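Local coordinates for protein FACT complex subunit SPT16 (Ashbya gossypii, PDB 6A8M) that probably acts, as part of the FACT complex, as a histone chaperone that reorganizes nucleosomes during transcription, replication and repair, at residues I302-L307 with L417-Q422. Residues are numbered along the deposited sequence; the frame is centred on the assembly and turned at random.
Sequences ISRTFL and LADTVQ
Ser303 and Ala418 form an antiparallel hydrogen-bonded pair. This single bridge joins the sheet of strands 285-295 and 298-308 to that of 394-405 and 412-424 in the M24 (pita-bread) fold. Ser303 N donates to Ala418 O at 3.0 Å, and Ala418 N to Ser303 O at 2.9 Å. Ser303 CB and Ala418 CB are 3.4 Å apart, tighter than usual for carbons. Ser303 OG sits beside its own backbone N (chi1 -67°) and is hydrogen-bonded to Ser290 OG.

Arg304 starts away from strand 412-424, but its chain bends at chi2 (-69°), which brings the guanidinium back across the bridge. Arg304 NH2 gives Asp419 OD1 a fairly straight salt-bridge bond of 2.9 Å, on the syn lone pair and in the guanidinium plane. The carboxylate is turned 61° from that plane, and the second link, Arg304 NH1 to Asp419 OD2, is weak. Arg304 NH1 also donates to Ser303 O, on the other face of that carbonyl from Ala418 N, and weakly to Ala418 O. Ile302 CD1 lies over the centre of one face of the Arg304 guanidinium, 3.5 Å above its plane.

Tyr434 O accepts from Arg304 NH2, and Thr435 O from NE. Thr432 OG1 bonds Asp419 OD1; Lys436 NZ salt-bridges OD2. A leucine in place of Arg304 would probably leave the buried Asp419 with Lys436 but without its arginine partner, and Ser303 O with one donor fewer. The Arg304-Asp419 pair thus joins the bridge to residues 432-436, and the two positive charges probably keep the carboxylate ionised.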
ATOM      1  N   ILE A 302     -11.338   0.395   1.184  1.00 12.05           N
ATOM      2  CA  ILE A 302     -12.750   0.036   1.047  1.00 11.07           C
ATOM      3  C   ILE A 302     -13.405   1.095   0.174  1.00 11.37           C
ATOM      4  O   ILE A 302     -13.135   2.286   0.332  1.00 12.47           O
ATOM      5  CB  ILE A 302     -13.472  -0.079   2.407  1.00 11.09           C
ATOM      6  CG1 ILE A 302     -14.905  -0.621   2.209  1.00 12.65           C
ATOM      7  CG2 ILE A 302     -13.444   1.256   3.208  1.00 12.66           C
ATOM      8  CD1 ILE A 302     -15.632  -0.972   3.535  1.00 13.10           C
ATOM      9  N   SER A 303     -14.239   0.657  -0.768  1.00 10.36           N
ATOM     10  CA  SER A 303     -15.018   1.577  -1.593  1.00 10.18           C
ATOM     11  C   SER A 303     -16.452   1.090  -1.606  1.00 11.92           C
ATOM     12  O   SER A 303     -16.708  -0.109  -1.733  1.00 12.41           O
ATOM     13  CB  SER A 303     -14.512   1.686  -3.041  1.00 10.99           C
ATOM     14  OG  SER A 303     -13.241   2.305  -3.102  1.00 14.04           O
ATOM     15  N   ARG A 304     -17.381   2.025  -1.502  1.00 10.84           N
ATOM     16  CA  ARG A 304     -18.798   1.686  -1.532  1.00 11.66           C
ATOM     17  C   ARG A 304     -19.491   2.633  -2.493  1.00 13.94           C
ATOM     18  O   ARG A 304     -19.022   3.756  -2.746  1.00 14.76           O
ATOM     19  CB  ARG A 304     -19.447   1.796  -0.137  1.00 11.74           C
ATOM     20  CG  ARG A 304     -18.878   0.794   0.861  1.00 12.76           C
ATOM     21  CD  ARG A 304     -19.300  -0.605   0.460  1.00 13.45           C
ATOM     22  NE  ARG A 304     -18.936  -1.666   1.403  1.00 13.67           N
ATOM     23  CZ  ARG A 304     -17.885  -2.465   1.222  1.00 14.66           C
ATOM     24  NH1 ARG A 304     -17.073  -2.269   0.168  1.00 11.89           N
ATOM     25  NH2 ARG A 304     -17.640  -3.457   2.078  1.00 15.35           N
ATOM     26  N   THR A 305     -20.623   2.181  -3.013  1.00 13.84           N
ATOM     27  CA  THR A 305     -21.535   3.036  -3.761  1.00 11.25           C
ATOM     28  C   THR A 305     -22.797   3.204  -2.922  1.00 12.64           C
ATOM     29  O   THR A 305     -23.336   2.220  -2.397  1.00 14.01           O
ATOM     30  CB  THR A 305     -21.885   2.415  -5.121  1.00 13.59           C
ATOM     31  OG1 THR A 305     -20.695   2.210  -5.883  1.00 13.97           O
ATOM     32  CG2 THR A 305     -22.813   3.334  -5.910  1.00 14.34           C
ATOM     33  N   PHE A 306     -23.244   4.443  -2.756  1.00 13.07           N
ATOM     34  CA  PHE A 306     -24.496   4.716  -2.075  1.00 14.93           C
ATOM     35  C   PHE A 306     -25.514   5.154  -3.122  1.00 16.48           C
ATOM     36  O   PHE A 306     -25.168   5.860  -4.074  1.00 15.88           O
ATOM     37  CB  PHE A 306     -24.304   5.764  -0.983  1.00 15.42           C
ATOM     38  CG  PHE A 306     -23.281   5.372   0.043  1.00 14.87           C
ATOM     39  CD1 PHE A 306     -23.613   4.518   1.088  1.00 15.98           C
ATOM     40  CD2 PHE A 306     -21.979   5.821  -0.059  1.00 15.31           C
ATOM     41  CE1 PHE A 306     -22.654   4.130   2.043  1.00 16.78           C
ATOM     42  CE2 PHE A 306     -21.010   5.427   0.860  1.00 13.44           C
ATOM     43  CZ  PHE A 306     -21.340   4.590   1.922  1.00 15.08           C
ATOM     44  N   LEU A 307     -26.747   4.665  -2.984  1.00 16.35           N
ATOM     45  CA  LEU A 307     -27.816   4.925  -3.946  1.00 15.25           C
ATOM     46  C   LEU A 307     -28.887   5.782  -3.286  1.00 18.35           C
ATOM     47  O   LEU A 307     -29.384   5.435  -2.209  1.00 18.83           O
ATOM     48  CB  LEU A 307     -28.432   3.615  -4.461  1.00 14.20           C
ATOM     49  CG  LEU A 307     -27.471   2.571  -5.023  1.00 13.27           C
ATOM     50  CD1 LEU A 307     -28.241   1.295  -5.391  1.00 13.59           C
ATOM     51  CD2 LEU A 307     -26.776   3.136  -6.224  1.00 13.98           C
ATOM     52  N   LEU A 417     -16.909  -0.498  -6.179  1.00 14.17           N
ATOM     53  CA  LEU A 417     -16.906  -1.311  -4.973  1.00 12.54           C
ATOM     54  C   LEU A 417     -15.485  -1.794  -4.750  1.00 11.13           C
ATOM     55  O   LEU A 417     -14.860  -2.276  -5.694  1.00 13.29           O
ATOM     56  CB  LEU A 417     -17.845  -2.512  -5.150  1.00 15.51           C
ATOM     57  CG  LEU A 417     -18.117  -3.397  -3.944  1.00 18.12           C
ATOM     58  CD1 LEU A 417     -18.910  -2.609  -2.894  1.00 19.55           C
ATOM     59  CD2 LEU A 417     -18.871  -4.652  -4.377  1.00 18.82           C
ATOM     60  N   ALA A 418     -14.985  -1.687  -3.517  1.00  9.84           N
ATOM     61  CA  ALA A 418     -13.657  -2.211  -3.209  1.00 10.91           C
ATOM     62  C   ALA A 418     -13.646  -2.825  -1.820  1.00 10.90           C
ATOM     63  O   ALA A 418     -14.307  -2.334  -0.906  1.00 11.44           O
ATOM     64  CB  ALA A 418     -12.565  -1.115  -3.314  1.00 11.75           C
ATOM     65  N   ASP A 419     -12.868  -3.901  -1.663  1.00 10.90           N
ATOM     66  CA  ASP A 419     -12.665  -4.529  -0.370  1.00 10.18           C
ATOM     67  C   ASP A 419     -11.239  -5.042  -0.283  1.00 11.74           C
ATOM     68  O   ASP A 419     -10.595  -5.320  -1.299  1.00 12.43           O
ATOM     69  CB  ASP A 419     -13.657  -5.684  -0.129  1.00 13.18           C
ATOM     70  CG  ASP A 419     -15.024  -5.179   0.293  1.00 13.34           C
ATOM     71  OD1 ASP A 419     -15.140  -4.691   1.430  1.00 14.41           O
ATOM     72  OD2 ASP A 419     -15.969  -5.248  -0.516  1.00 14.88           O
ATOM     73  N   THR A 420     -10.761  -5.184   0.951  1.00  9.98           N
ATOM     74  CA  THR A 420      -9.440  -5.746   1.213  1.00 11.08           C
ATOM     75  C   THR A 420      -9.571  -7.249   1.438  1.00 10.89           C
ATOM     76  O   THR A 420     -10.397  -7.693   2.240  1.00 11.58           O
ATOM     77  CB  THR A 420      -8.828  -5.046   2.419  1.00 14.20           C
ATOM     78  OG1 THR A 420      -8.778  -3.638   2.129  1.00 12.76           O
ATOM     79  CG2 THR A 420      -7.427  -5.559   2.722  1.00 13.43           C
ATOM     80  N   VAL A 421      -8.788  -8.031   0.702  1.00 12.37           N
ATOM     81  CA  VAL A 421      -8.920  -9.487   0.702  1.00 13.20           C
ATOM     82  C   VAL A 421      -7.562 -10.112   0.990  1.00 13.12           C
ATOM     83  O   VAL A 421      -6.581  -9.818   0.298  1.00 15.51           O
ATOM     84  CB  VAL A 421      -9.461 -10.010  -0.642  1.00 13.76           C
ATOM     85  CG1 VAL A 421      -9.595 -11.546  -0.594  1.00 13.44           C
ATOM     86  CG2 VAL A 421     -10.800  -9.338  -1.008  1.00 13.65           C
ATOM     87  N   GLN A 422      -7.518 -10.992   1.979  1.00 14.07           N
ATOM     88  CA  GLN A 422      -6.315 -11.685   2.400  1.00 14.98           C
ATOM     89  C   GLN A 422      -6.380 -13.128   1.925  1.00 15.11           C
ATOM     90  O   GLN A 422      -7.354 -13.824   2.205  1.00 15.74           O
ATOM     91  CB  GLN A 422      -6.195 -11.654   3.924  1.00 12.50           C
ATOM     92  CG  GLN A 422      -5.053 -12.480   4.457  1.00 14.80           C
ATOM     93  CD  GLN A 422      -3.704 -11.837   4.175  1.00 16.92           C
ATOM     94  OE1 GLN A 422      -3.474 -10.669   4.507  1.00 17.40           O
ATOM     95  NE2 GLN A 422      -2.804 -12.593   3.561  1.00 18.55           N
TER